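Local structure of SusD homolog (Bacteroides thetaiotaomicron, 4MRU) at residues 48-53 and 426-431; 123-128 and 460-465; 391-396 and 441-446; 433-438 and 500-505. The protein probably binds glycans, perhaps mucin O-glycans, at the cell surface as a SusD-like outer-membrane lipoprotein of a gut bacterium. All blocks are in the same frame, centred on the assembly; numbering follows the deposited sequence.

How the contacts relate
Contacts 1, 2 and 4 are buried, while contact 3 lies at the surface, about 20 Å from the centre of the chain. Helix 427-437 serves contact 1 with its first turn and contact 4 with its last. Contact 1 is a glycine-lined helix crossing with no hydrogen bond across it. Contacts 2 and 4 instead tie a helix C-terminal end to an irregular segment through carbonyls gripped by arginine, tyrosine or lysine. They also join each other, since Arg-460 forms a salt bridge with Asp-503. In contact 3 two loops meet through proline, leucine and water, and Leu-442 touches His-434 of contact 4.

Contact 1: 48-53 and 426-431; sequences AMCGGS and NGIESW. With EDO (1,2-ethanediol), chain F.
Gly-51 and Gly-427 bring their CA atoms to 3.9 Å, so that the two helix backbones touch directly at the glycines. Gly-51 O lies 3.5 Å from Gly-427 CA, a CA-H...O contact, and no conventional hydrogen bond crosses the interface. A side chain on either glycine would run into the opposite backbone, so their bareness is what allows an axis separation of 7.6 Å at a crossing angle of 40°. Beside the glycines, Ile-428 reaches across with CD1, which rests 3.8 Å from Gly-51 CA. Cys-50 carries SG anti to its own backbone N (chi1 -180°), a setting that brings the sulfur to 3.7 Å from Trp-431 CZ3, obliquely to the indole, in a sulfur-aromatic contact. The indole is anchored by its NE1, which donates to Met-459 O, and Arg-435 makes a cation-pi contact with it. Asn-426 is the N-cap of the second helix: its OD1 takes a weak bond from Glu-429 N, while ND2 donates to O2 of an ethanediol molecule at 2.9 Å. Helix 104-125 packs Arg-120 and Ile-124 against Ile-428, helix 408-423 meets Ser-430 through Trp-420 and Leu-423, and strand 258-260 lays Tyr-258 on Met-49 of helix 40-54.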
loop_
_atom_site.group_PDB
_atom_site.type_symbol
_atom_site.label_atom_id
_atom_site.label_comp_id
_atom_site.label_asym_id
_atom_site.label_seq_id
_atom_site.Cartn_x
_atom_site.Cartn_y
_atom_site.Cartn_z
ATOM N N ALA A 48 -8.737 5.529 2.546
ATOM C CA ALA A 48 -10.051 4.905 2.607
ATOM C C ALA A 48 -10.688 4.834 1.203
ATOM O O ALA A 48 -11.046 3.771 0.713
ATOM C CB ALA A 48 -10.954 5.653 3.593
HETATM N N MSE A 49 -10.724 5.970 0.551
HETATM C CA MSE A 49 -11.288 6.064 -0.813
HETATM C C MSE A 49 -10.341 5.506 -1.854
HETATM O O MSE A 49 -10.730 4.644 -2.651
HETATM C CB MSE A 49 -11.591 7.508 -1.091
HETATM C CG MSE A 49 -12.757 8.051 -0.310
HETATM SE SE MSE A 49 -12.938 9.895 -0.968
HETATM C CE MSE A 49 -14.011 10.711 0.478
ATOM N N CYS A 50 -9.121 6.026 -1.931
ATOM C CA CYS A 50 -8.205 5.610 -3.032
ATOM C C CYS A 50 -7.605 4.173 -2.857
ATOM O O CYS A 50 -7.996 3.240 -3.577
ATOM C CB CYS A 50 -7.123 6.671 -3.208
ATOM S SG CYS A 50 -5.930 6.294 -4.538
ATOM N N GLY A 51 -6.715 3.980 -1.863
ATOM C CA GLY A 51 -6.150 2.677 -1.595
ATOM C C GLY A 51 -7.245 1.647 -1.351
ATOM O O GLY A 51 -7.196 0.531 -1.853
ATOM N N GLY A 52 -8.243 2.036 -0.566
ATOM C CA GLY A 52 -9.313 1.127 -0.196
ATOM C C GLY A 52 -10.087 0.588 -1.374
ATOM O O GLY A 52 -10.302 -0.634 -1.484
ATOM N N SER A 53 -10.511 1.466 -2.263
ATOM C CA SER A 53 -11.277 1.036 -3.415
ATOM C C SER A 53 -10.417 0.243 -4.414
ATOM O O SER A 53 -10.863 -0.751 -4.980
ATOM C CB SER A 53 -11.930 2.239 -4.154
ATOM O OG SER A 53 -12.813 2.930 -3.299
ATOM N N ASN A 426 -3.444 -1.806 4.166
ATOM C CA ASN A 426 -2.478 -0.992 3.411
ATOM C C ASN A 426 -2.823 -1.014 1.877
ATOM O O ASN A 426 -2.193 -1.722 1.070
ATOM C CB ASN A 426 -1.083 -1.513 3.664
ATOM C CG ASN A 426 0.028 -0.585 3.156
ATOM O OD1 ASN A 426 -0.185 0.327 2.367
ATOM N ND2 ASN A 426 1.222 -0.845 3.616
ATOM N N GLY A 427 -3.838 -0.247 1.505
ATOM C CA GLY A 427 -4.419 -0.314 0.162
ATOM C C GLY A 427 -3.503 0.246 -0.892
ATOM O O GLY A 427 -3.532 -0.196 -2.036
ATOM N N ILE A 428 -2.691 1.254 -0.541
ATOM C CA ILE A 428 -1.832 1.859 -1.562
ATOM C C ILE A 428 -0.802 0.799 -1.982
ATOM O O ILE A 428 -0.589 0.549 -3.174
ATOM C CB ILE A 428 -1.158 3.165 -1.124
ATOM C CG1 ILE A 428 -2.204 4.274 -0.872
ATOM C CG2 ILE A 428 -0.154 3.645 -2.185
ATOM C CD1 ILE A 428 -3.034 4.722 -2.078
ATOM N N GLU A 429 -0.201 0.105 -1.030
ATOM C CA GLU A 429 0.766 -0.937 -1.404
ATOM C C GLU A 429 0.120 -2.084 -2.182
ATOM O O GLU A 429 0.690 -2.532 -3.176
ATOM C CB GLU A 429 1.466 -1.505 -0.188
ATOM C CG GLU A 429 2.465 -2.623 -0.503
ATOM C CD GLU A 429 3.632 -2.167 -1.392
ATOM O OE1 GLU A 429 3.882 -0.954 -1.568
ATOM O OE2 GLU A 429 4.295 -3.031 -1.967
ATOM N N SER A 430 -1.059 -2.546 -1.749
ATOM C CA SER A 430 -1.779 -3.614 -2.426
ATOM C C SER A 430 -2.238 -3.191 -3.818
ATOM O O SER A 430 -2.222 -3.964 -4.771
ATOM C CB SER A 430 -2.959 -4.060 -1.577
ATOM O OG SER A 430 -2.517 -4.839 -0.490
ATOM N N TRP A 431 -2.606 -1.928 -3.958
ATOM C CA TRP A 431 -2.967 -1.417 -5.282
ATOM C C TRP A 431 -1.755 -1.457 -6.218
ATOM O O TRP A 431 -1.891 -1.869 -7.383
ATOM C CB TRP A 431 -3.552 -0.019 -5.161
ATOM C CG TRP A 431 -3.901 0.633 -6.465
ATOM C CD1 TRP A 431 -4.358 0.028 -7.581
ATOM C CD2 TRP A 431 -3.847 2.034 -6.758
ATOM N NE1 TRP A 431 -4.583 0.952 -8.580
ATOM C CE2 TRP A 431 -4.290 2.194 -8.103
ATOM C CE3 TRP A 431 -3.470 3.166 -6.027
ATOM C CZ2 TRP A 431 -4.372 3.437 -8.728
ATOM C CZ3 TRP A 431 -3.537 4.411 -6.649
ATOM C CH2 TRP A 431 -4.001 4.536 -7.989
HETATM C C1 EDO F . 5.124 2.400 3.888
HETATM O O1 EDO F . 4.624 2.596 2.561
HETATM C C2 EDO F . 3.922 1.943 4.639
HETATM O O2 EDO F . 3.592 0.713 4.018
#

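Contact 2: 123-128 and 460-465; sequences DIYGPI and RRLMYP
Arg-461 CB starts 3.2 Å from Ile-124 O, at the end of helix 104-125. Its CG stands between the backbone N and the carbonyl carbon (chi1 60°), and a bend at chi3 brings the guanidinium round to Tyr-125. Arg-461 CD passes 4.0 Å from Tyr-125 O; beyond it NE and NH2 both donate to that one oxygen, which lies in the guanidinium plane. The NE bond is the straighter, 2.9 Å from Arg-461 NE to Tyr-125 O at 159°. NH2 also lies over the rim of one face of the Tyr-464 ring, and NH1 completes the side chain with a salt bridge to Asp-494. With an alanine here, the Tyr-125 carbonyl is likely to lose both of these donors and Asp-494 its salt-bridge mate.

The grip acts as a clamp on a helix C-terminal end, where Gly-126 breaks the helix with positive phi. Leu-462 N donates to Ile-124 O, and Tyr-464 OH donates to Pro-127 O at 2.6 Å. The Tyr-125 and Tyr-464 rings run nearly parallel, 10° apart, but are slid so far that they barely overlap. Leu-462 CB touches both Ile-124 CG2 and Tyr-125 CE1, 3.6 Å from each, its side chain lying alongside that of Ile-124. Tyr-125 OH meets a water that donates to Met-463 O.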
loop_
_atom_site.group_PDB
_atom_site.type_symbol
_atom_site.label_atom_id
_atom_site.label_comp_id
_atom_site.label_asym_id
_atom_site.label_seq_id
_atom_site.Cartn_x
_atom_site.Cartn_y
_atom_site.Cartn_z
ATOM N N ASP A 123 4.344 6.154 -6.726
ATOM C CA ASP A 123 3.613 4.951 -7.161
ATOM C C ASP A 123 2.170 5.245 -7.557
ATOM O O ASP A 123 1.629 4.591 -8.460
ATOM C CB ASP A 123 3.628 3.857 -6.089
ATOM C CG ASP A 123 4.964 3.120 -6.015
ATOM O OD1 ASP A 123 5.844 3.366 -6.873
ATOM O OD2 ASP A 123 5.118 2.326 -5.073
ATOM N N ILE A 124 1.558 6.244 -6.924
ATOM C CA ILE A 124 0.204 6.667 -7.290
ATOM C C ILE A 124 0.143 7.453 -8.620
ATOM O O ILE A 124 -0.815 7.271 -9.397
ATOM C CB ILE A 124 -0.405 7.506 -6.153
ATOM C CG1 ILE A 124 -0.578 6.625 -4.915
ATOM C CG2 ILE A 124 -1.738 8.112 -6.555
ATOM C CD1 ILE A 124 -0.735 7.455 -3.653
ATOM N N TYR A 125 1.127 8.301 -8.890
ATOM C CA TYR A 125 1.044 9.299 -10.001
ATOM C C TYR A 125 1.981 9.058 -11.139
ATOM O O TYR A 125 1.674 9.442 -12.264
ATOM C CB TYR A 125 1.313 10.709 -9.473
ATOM C CG TYR A 125 0.229 11.168 -8.532
ATOM C CD1 TYR A 125 -0.953 11.710 -9.011
ATOM C CD2 TYR A 125 0.380 11.063 -7.185
ATOM C CE1 TYR A 125 -1.980 12.069 -8.169
ATOM C CE2 TYR A 125 -0.630 11.466 -6.324
ATOM C CZ TYR A 125 -1.799 11.973 -6.818
ATOM O OH TYR A 125 -2.784 12.394 -5.943
ATOM N N GLY A 126 3.129 8.455 -10.855
ATOM C CA GLY A 126 4.214 8.415 -11.824
ATOM C C GLY A 126 5.200 9.545 -11.539
ATOM O O GLY A 126 5.717 9.680 -10.401
ATOM N N PRO A 127 5.401 10.429 -12.520
ATOM C CA PRO A 127 6.266 11.615 -12.278
ATOM C C PRO A 127 5.694 12.497 -11.214
ATOM O O PRO A 127 4.462 12.697 -11.169
ATOM C CB PRO A 127 6.258 12.363 -13.605
ATOM C CG PRO A 127 5.899 11.303 -14.588
ATOM C CD PRO A 127 4.936 10.409 -13.905
ATOM N N ILE A 128 6.582 12.932 -10.317
ATOM C CA ILE A 128 6.287 13.816 -9.218
ATOM C C ILE A 128 7.470 14.751 -8.990
ATOM O O ILE A 128 8.618 14.406 -9.293
ATOM C CB ILE A 128 6.043 13.084 -7.865
ATOM C CG1 ILE A 128 7.220 12.199 -7.463
ATOM C CG2 ILE A 128 4.797 12.207 -7.901
ATOM C CD1 ILE A 128 7.215 11.895 -5.979
ATOM N N ARG A 460 -5.071 2.710 -13.120
ATOM C CA ARG A 460 -3.638 2.469 -13.287
ATOM C C ARG A 460 -2.775 3.527 -12.580
ATOM O O ARG A 460 -1.613 3.298 -12.288
ATOM C CB ARG A 460 -3.323 2.411 -14.783
ATOM C CG ARG A 460 -4.156 1.409 -15.576
ATOM C CD ARG A 460 -4.332 0.051 -14.900
ATOM N NE ARG A 460 -3.119 -0.704 -14.871
ATOM C CZ ARG A 460 -3.021 -1.981 -14.503
ATOM N NH1 ARG A 460 -4.073 -2.667 -14.066
ATOM N NH2 ARG A 460 -1.838 -2.552 -14.517
ATOM N N ARG A 461 -3.395 4.656 -12.252
ATOM C CA ARG A 461 -2.804 5.725 -11.516
ATOM C C ARG A 461 -3.899 6.732 -11.164
ATOM O O ARG A 461 -5.025 6.630 -11.645
ATOM C CB ARG A 461 -1.721 6.416 -12.337
ATOM C CG ARG A 461 -2.259 7.025 -13.643
ATOM C CD ARG A 461 -1.167 7.680 -14.455
ATOM N NE ARG A 461 -0.652 8.918 -13.889
ATOM C CZ ARG A 461 -1.200 10.132 -14.033
ATOM N NH1 ARG A 461 -2.333 10.311 -14.703
ATOM N NH2 ARG A 461 -0.599 11.193 -13.482
ATOM N N LEU A 462 -3.561 7.722 -10.342
ATOM C CA LEU A 462 -4.418 8.881 -10.095
ATOM C C LEU A 462 -3.997 10.063 -10.974
ATOM O O LEU A 462 -2.824 10.197 -11.312
ATOM C CB LEU A 462 -4.353 9.370 -8.648
ATOM C CG LEU A 462 -5.251 8.793 -7.615
ATOM C CD1 LEU A 462 -5.171 9.623 -6.317
ATOM C CD2 LEU A 462 -6.680 8.723 -8.142
HETATM N N MSE A 463 -4.950 10.944 -11.234
HETATM C CA MSE A 463 -4.742 12.110 -12.078
HETATM C C MSE A 463 -4.220 13.244 -11.240
HETATM O O MSE A 463 -4.536 13.326 -10.073
HETATM C CB MSE A 463 -6.050 12.559 -12.736
HETATM C CG MSE A 463 -6.589 11.473 -13.653
HETATM SE SE MSE A 463 -7.879 10.358 -12.648
HETATM C CE MSE A 463 -9.423 11.597 -12.652
ATOM N N TYR A 464 -3.403 14.108 -11.826
ATOM C CA TYR A 464 -2.844 15.248 -11.089
ATOM C C TYR A 464 -3.945 16.209 -10.684
ATOM O O TYR A 464 -4.951 16.271 -11.336
ATOM C CB TYR A 464 -1.816 15.982 -11.917
ATOM C CG TYR A 464 -0.582 15.126 -12.230
ATOM C CD1 TYR A 464 0.206 14.603 -11.217
ATOM C CD2 TYR A 464 -0.194 14.895 -13.527
ATOM C CE1 TYR A 464 1.368 13.873 -11.496
ATOM C CE2 TYR A 464 0.945 14.143 -13.833
ATOM C CZ TYR A 464 1.733 13.656 -12.829
ATOM O OH TYR A 464 2.864 12.941 -13.177
ATOM N N PRO A 465 -3.778 16.890 -9.555
ATOM C CA PRO A 465 -4.862 17.755 -9.071
ATOM C C PRO A 465 -4.993 19.003 -9.920
ATOM O O PRO A 465 -4.015 19.451 -10.552
ATOM C CB PRO A 465 -4.429 18.106 -7.635
ATOM C CG PRO A 465 -2.993 17.882 -7.577
ATOM C CD PRO A 465 -2.642 16.855 -8.634
HETATM O O HOH W 1 -4.387 13.808 -7.274
#

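Contact 3: 391-396 and 441-446; sequences GSPANI and KLLPVV. With EDO (1,2-ethanediol), chain H.
Leu-443 holds CG anti to the carbonyl carbon (chi1 -63°) and, with chi2 at 179°, sends CD2 across to Pro-393, 3.7 Å from its CB. Leu-443 CD2 also lies 3.5 Å from Gly-391 O. Lys-441 also sets CG anti to the carbonyl carbon, then runs fully extended alongside Ala-394; its CB sits 3.4 Å from Pro-393 O and its CD 4.3 Å from Ala-394 CB. Two irregular loops meet here at the surface, one ahead of helix 408-423 and the other beyond helix 427-437, their touching parts running nearly antiparallel, 163° apart, without strand pairing. Tyr-267 of helix 262-270 backs both, packing on Pro-393 and donating from its OH to Lys-441 O. Water takes the place of direct hydrogen bonds between the loops: one molecule donates to both Pro-393 O and Leu-442 O, and another accepts from Asn-395 N and from Lys-441 NZ at 3.1 Å. Leu-442 O is bonded a second time, by O2 of an ethanediol at 2.7 Å.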
loop_
_atom_site.group_PDB
_atom_site.type_symbol
_atom_site.label_atom_id
_atom_site.label_comp_id
_atom_site.label_asym_id
_atom_site.label_seq_id
_atom_site.Cartn_x
_atom_site.Cartn_y
_atom_site.Cartn_z
ATOM N N GLY A 391 -19.984 -13.672 -9.902
ATOM C CA GLY A 391 -19.112 -14.824 -9.791
ATOM C C GLY A 391 -17.822 -14.546 -9.051
ATOM O O GLY A 391 -17.467 -13.415 -8.763
ATOM N N SER A 392 -17.120 -15.613 -8.712
ATOM C CA SER A 392 -15.901 -15.533 -8.003
ATOM C C SER A 392 -14.847 -14.734 -8.779
ATOM O O SER A 392 -14.734 -14.865 -9.966
ATOM C CB SER A 392 -15.370 -16.961 -7.785
ATOM O OG SER A 392 -14.122 -16.871 -7.162
ATOM N N PRO A 393 -13.978 -13.991 -8.080
ATOM C CA PRO A 393 -12.919 -13.241 -8.752
ATOM C C PRO A 393 -11.741 -14.089 -9.240
ATOM O O PRO A 393 -11.012 -13.638 -10.129
ATOM C CB PRO A 393 -12.427 -12.281 -7.665
ATOM C CG PRO A 393 -12.754 -12.970 -6.382
ATOM C CD PRO A 393 -14.030 -13.709 -6.636
ATOM N N ALA A 394 -11.545 -15.283 -8.658
ATOM C CA ALA A 394 -10.358 -16.106 -8.951
ATOM C C ALA A 394 -10.567 -17.527 -8.529
ATOM O O ALA A 394 -11.475 -17.827 -7.733
ATOM C CB ALA A 394 -9.136 -15.524 -8.237
ATOM N N ASN A 395 -9.705 -18.421 -8.994
ATOM C CA ASN A 395 -9.753 -19.794 -8.499
ATOM C C ASN A 395 -8.480 -20.187 -7.743
ATOM O O ASN A 395 -8.379 -21.297 -7.279
ATOM C CB ASN A 395 -10.058 -20.758 -9.639
ATOM C CG ASN A 395 -8.906 -20.930 -10.593
ATOM O OD1 ASN A 395 -7.879 -20.242 -10.530
ATOM N ND2 ASN A 395 -9.058 -21.894 -11.477
ATOM N N ILE A 396 -7.575 -19.241 -7.542
ATOM C CA ILE A 396 -6.316 -19.478 -6.837
ATOM C C ILE A 396 -6.522 -20.030 -5.422
ATOM O O ILE A 396 -7.283 -19.507 -4.629
ATOM C CB ILE A 396 -5.418 -18.201 -6.770
ATOM C CG1 ILE A 396 -3.981 -18.522 -6.275
ATOM C CG2 ILE A 396 -6.043 -17.113 -5.905
ATOM C CD1 ILE A 396 -3.191 -19.411 -7.209
ATOM N N LYS A 441 -6.572 -11.074 -8.573
ATOM C CA LYS A 441 -7.647 -10.716 -9.441
ATOM C C LYS A 441 -8.801 -10.186 -8.585
ATOM O O LYS A 441 -9.144 -10.756 -7.578
ATOM C CB LYS A 441 -8.099 -11.899 -10.287
ATOM C CG LYS A 441 -6.963 -12.486 -11.130
ATOM C CD LYS A 441 -7.494 -13.769 -11.771
ATOM C CE LYS A 441 -6.453 -14.436 -12.628
ATOM N NZ LYS A 441 -6.970 -15.769 -13.056
ATOM N N LEU A 442 -9.331 -9.034 -8.996
ATOM C CA LEU A 442 -10.402 -8.365 -8.300
ATOM C C LEU A 442 -11.663 -8.274 -9.173
ATOM O O LEU A 442 -11.610 -8.355 -10.409
ATOM C CB LEU A 442 -9.963 -6.957 -7.963
ATOM C CG LEU A 442 -8.726 -6.797 -7.101
ATOM C CD1 LEU A 442 -8.306 -5.308 -7.030
ATOM C CD2 LEU A 442 -9.003 -7.389 -5.732
ATOM N N LEU A 443 -12.799 -8.033 -8.529
ATOM C CA LEU A 443 -14.055 -7.890 -9.193
ATOM C C LEU A 443 -14.114 -6.562 -9.925
ATOM O O LEU A 443 -13.730 -5.505 -9.364
ATOM C CB LEU A 443 -15.209 -7.969 -8.176
ATOM C CG LEU A 443 -15.371 -9.281 -7.406
ATOM C CD1 LEU A 443 -16.532 -9.211 -6.421
ATOM C CD2 LEU A 443 -15.609 -10.424 -8.359
ATOM N N PRO A 444 -14.669 -6.578 -11.137
ATOM C CA PRO A 444 -14.736 -5.310 -11.879
ATOM C C PRO A 444 -15.761 -4.365 -11.249
ATOM O O PRO A 444 -16.709 -4.814 -10.621
ATOM C CB PRO A 444 -15.170 -5.744 -13.277
ATOM C CG PRO A 444 -15.979 -6.974 -13.048
ATOM C CD PRO A 444 -15.249 -7.689 -11.906
ATOM N N VAL A 445 -15.563 -3.061 -11.416
ATOM C CA VAL A 445 -16.561 -2.107 -10.992
ATOM C C VAL A 445 -17.835 -2.329 -11.836
ATOM O O VAL A 445 -17.775 -2.828 -12.964
ATOM C CB VAL A 445 -16.118 -0.627 -11.099
ATOM C CG1 VAL A 445 -14.871 -0.384 -10.269
ATOM C CG2 VAL A 445 -15.883 -0.231 -12.557
ATOM N N VAL A 446 -18.972 -1.930 -11.274
ATOM C CA VAL A 446 -20.218 -1.923 -12.014
ATOM C C VAL A 446 -20.415 -0.634 -12.813
ATOM O O VAL A 446 -20.713 -0.657 -13.998
ATOM C CB VAL A 446 -21.385 -2.136 -11.034
ATOM C CG1 VAL A 446 -22.687 -2.102 -11.794
ATOM C CG2 VAL A 446 -21.166 -3.459 -10.286
HETATM C C1 EDO H . -10.099 -5.147 -12.822
HETATM O O1 EDO H . -9.243 -5.585 -11.771
HETATM C C2 EDO H . -10.671 -6.353 -13.541
HETATM O O2 EDO H . -11.678 -6.970 -12.750
HETATM O O HOH W 2 -11.721 -11.083 -11.521
HETATM O O HOH W 3 -7.319 -17.426 -10.448
#

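Contact 4: 433-438 and 500-505; sequences EHRRTG and VWWDRK
The Arg-435 guanidinium takes Trp-502 CH2 over the centre of one face, 3.9 Å from Arg-435 CZ, with the two planes 66° apart. Val-500 CG2 of the same segment as the indole sits over the centre of one indole face, while Arg-436 N approaches the ring edge, 3.8 Å from Trp-502 CZ3. Polar ties outside the pair fix both groups: Arg-435 NH1 donates to the carbonyls of Asp-123 and Arg-460, and Trp-502 NE1 to Asp-123 OD1. Lys-505, extended throughout, lays CB 3.4 Å from Arg-436 O and ends with NZ 2.8 Å from Thr-437 O, a hydrogen bond, while Glu-409 forms a salt bridge with the same nitrogen. A methionine in its place would probably leave Thr-437 O without this donor and the Glu-409 carboxylate without this countercharge. One water joins the segments, donating to Arg-436 O and Asp-503 OD1 and accepting from Lys-505 N. The arrangement is a lysine hydrogen-bonded to a carbonyl at the C-terminal end of helix 427-437, which gives way at Gly-438 with positive phi, against a tail folded into a type I turn at Val-500 to Asp-503.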
loop_
_atom_site.group_PDB
_atom_site.type_symbol
_atom_site.label_atom_id
_atom_site.label_comp_id
_atom_site.label_asym_id
_atom_site.label_seq_id
_atom_site.Cartn_x
_atom_site.Cartn_y
_atom_site.Cartn_z
ATOM N N GLU A 433 0.848 -3.340 -6.006
ATOM C CA GLU A 433 1.194 -4.709 -6.340
ATOM C C GLU A 433 0.202 -5.366 -7.309
ATOM O O GLU A 433 0.572 -6.250 -8.092
ATOM C CB GLU A 433 1.337 -5.517 -5.043
ATOM C CG GLU A 433 2.609 -5.104 -4.292
ATOM C CD GLU A 433 3.842 -5.435 -5.112
ATOM O OE1 GLU A 433 4.274 -6.595 -4.988
ATOM O OE2 GLU A 433 4.308 -4.580 -5.935
ATOM N N HIS A 434 -1.050 -4.968 -7.212
ATOM C CA HIS A 434 -2.096 -5.418 -8.118
ATOM C C HIS A 434 -1.854 -4.873 -9.520
ATOM O O HIS A 434 -1.904 -5.602 -10.498
ATOM C CB HIS A 434 -3.521 -5.045 -7.613
ATOM C CG HIS A 434 -4.591 -5.308 -8.631
ATOM N ND1 HIS A 434 -5.140 -6.555 -8.834
ATOM C CD2 HIS A 434 -5.117 -4.512 -9.590
ATOM C CE1 HIS A 434 -5.967 -6.514 -9.861
ATOM N NE2 HIS A 434 -6.003 -5.279 -10.316
ATOM N N ARG A 435 -1.524 -3.602 -9.617
ATOM C CA ARG A 435 -1.107 -3.049 -10.909
ATOM C C ARG A 435 0.132 -3.757 -11.524
ATOM O O ARG A 435 0.188 -4.032 -12.730
ATOM C CB ARG A 435 -0.856 -1.554 -10.769
ATOM C CG ARG A 435 -2.143 -0.772 -10.549
ATOM C CD ARG A 435 -1.855 0.727 -10.419
ATOM N NE ARG A 435 -1.266 1.037 -9.131
ATOM C CZ ARG A 435 -0.596 2.156 -8.839
ATOM N NH1 ARG A 435 -0.401 3.074 -9.758
ATOM N NH2 ARG A 435 -0.085 2.317 -7.618
ATOM N N ARG A 436 1.120 -4.011 -10.704
ATOM C CA ARG A 436 2.384 -4.565 -11.170
ATOM C C ARG A 436 2.208 -5.986 -11.685
ATOM O O ARG A 436 2.701 -6.338 -12.765
ATOM C CB ARG A 436 3.414 -4.581 -10.046
ATOM C CG ARG A 436 4.787 -5.114 -10.512
ATOM C CD ARG A 436 5.860 -4.895 -9.458
ATOM N NE ARG A 436 5.614 -5.692 -8.268
ATOM C CZ ARG A 436 6.006 -6.952 -8.086
ATOM N NH1 ARG A 436 6.700 -7.584 -9.010
ATOM N NH2 ARG A 436 5.675 -7.595 -6.965
ATOM N N THR A 437 1.538 -6.812 -10.878
ATOM C CA THR A 437 1.515 -8.244 -11.124
ATOM C C THR A 437 0.238 -8.747 -11.705
ATOM O O THR A 437 0.220 -9.857 -12.218
ATOM C CB THR A 437 1.749 -9.036 -9.804
ATOM O OG1 THR A 437 0.617 -8.895 -8.940
ATOM C CG2 THR A 437 3.004 -8.558 -9.096
ATOM N N GLY A 438 -0.860 -8.004 -11.544
ATOM C CA GLY A 438 -2.189 -8.457 -11.994
ATOM C C GLY A 438 -2.933 -9.217 -10.913
ATOM O O GLY A 438 -4.076 -9.598 -11.083
ATOM N N VAL A 500 1.912 3.999 -15.156
ATOM C CA VAL A 500 3.172 4.540 -14.643
ATOM C C VAL A 500 4.333 3.688 -15.167
ATOM O O VAL A 500 4.133 2.543 -15.585
ATOM C CB VAL A 500 3.204 4.652 -13.083
ATOM C CG1 VAL A 500 1.976 5.445 -12.570
ATOM C CG2 VAL A 500 3.263 3.307 -12.434
ATOM N N TRP A 501 5.551 4.228 -15.038
ATOM C CA TRP A 501 6.726 3.613 -15.675
ATOM C C TRP A 501 6.970 2.155 -15.274
ATOM O O TRP A 501 7.299 1.354 -16.127
ATOM C CB TRP A 501 7.981 4.469 -15.399
ATOM C CG TRP A 501 9.273 3.800 -15.769
ATOM C CD1 TRP A 501 9.761 3.582 -17.015
ATOM C CD2 TRP A 501 10.241 3.290 -14.858
ATOM N NE1 TRP A 501 10.982 2.943 -16.941
ATOM C CE2 TRP A 501 11.275 2.728 -15.618
ATOM C CE3 TRP A 501 10.326 3.237 -13.463
ATOM C CZ2 TRP A 501 12.400 2.159 -15.030
ATOM C CZ3 TRP A 501 11.444 2.628 -12.879
ATOM C CH2 TRP A 501 12.460 2.123 -13.673
ATOM N N TRP A 502 6.822 1.779 -14.014
ATOM C CA TRP A 502 7.110 0.389 -13.649
ATOM C C TRP A 502 5.999 -0.611 -14.053
ATOM O O TRP A 502 6.216 -1.799 -13.921
ATOM C CB TRP A 502 7.431 0.220 -12.153
ATOM C CG TRP A 502 6.479 0.834 -11.122
ATOM C CD1 TRP A 502 6.758 1.865 -10.313
ATOM C CD2 TRP A 502 5.167 0.390 -10.753
ATOM N NE1 TRP A 502 5.716 2.132 -9.489
ATOM C CE2 TRP A 502 4.706 1.250 -9.764
ATOM C CE3 TRP A 502 4.327 -0.611 -11.207
ATOM C CZ2 TRP A 502 3.465 1.125 -9.182
ATOM C CZ3 TRP A 502 3.066 -0.739 -10.628
ATOM C CH2 TRP A 502 2.644 0.141 -9.649
ATOM N N ASP A 503 4.828 -0.125 -14.473
ATOM C CA ASP A 503 3.670 -0.978 -14.766
ATOM C C ASP A 503 3.771 -1.436 -16.198
ATOM O O ASP A 503 3.188 -0.824 -17.140
ATOM C CB ASP A 503 2.367 -0.217 -14.479
ATOM C CG ASP A 503 1.119 -1.035 -14.737
ATOM O OD1 ASP A 503 1.263 -2.231 -15.098
ATOM O OD2 ASP A 503 0.003 -0.457 -14.587
ATOM N N ARG A 504 4.583 -2.468 -16.395
ATOM C CA ARG A 504 4.960 -2.901 -17.753
ATOM C C ARG A 504 4.704 -4.373 -18.000
ATOM O O ARG A 504 4.981 -4.862 -19.065
ATOM C CB ARG A 504 6.444 -2.627 -18.000
ATOM C CG ARG A 504 6.899 -1.218 -17.675
ATOM C CD ARG A 504 8.299 -0.919 -18.244
ATOM N NE ARG A 504 8.205 -0.399 -19.614
ATOM C CZ ARG A 504 7.948 0.874 -19.932
ATOM N NH1 ARG A 504 7.731 1.796 -18.998
ATOM N NH2 ARG A 504 7.865 1.222 -21.184
ATOM N N LYS A 505 4.192 -5.111 -17.026
ATOM C CA LYS A 505 3.916 -6.533 -17.265
ATOM C C LYS A 505 2.988 -6.733 -18.502
ATOM O O LYS A 505 1.951 -6.094 -18.592
ATOM C CB LYS A 505 3.296 -7.152 -16.027
ATOM C CG LYS A 505 3.096 -8.650 -16.146
ATOM C CD LYS A 505 2.447 -9.253 -14.917
ATOM C CE LYS A 505 2.324 -10.747 -15.126
ATOM N NZ LYS A 505 1.746 -11.434 -13.964
HETATM O O HOH W 4 3.190 -4.190 -14.561
#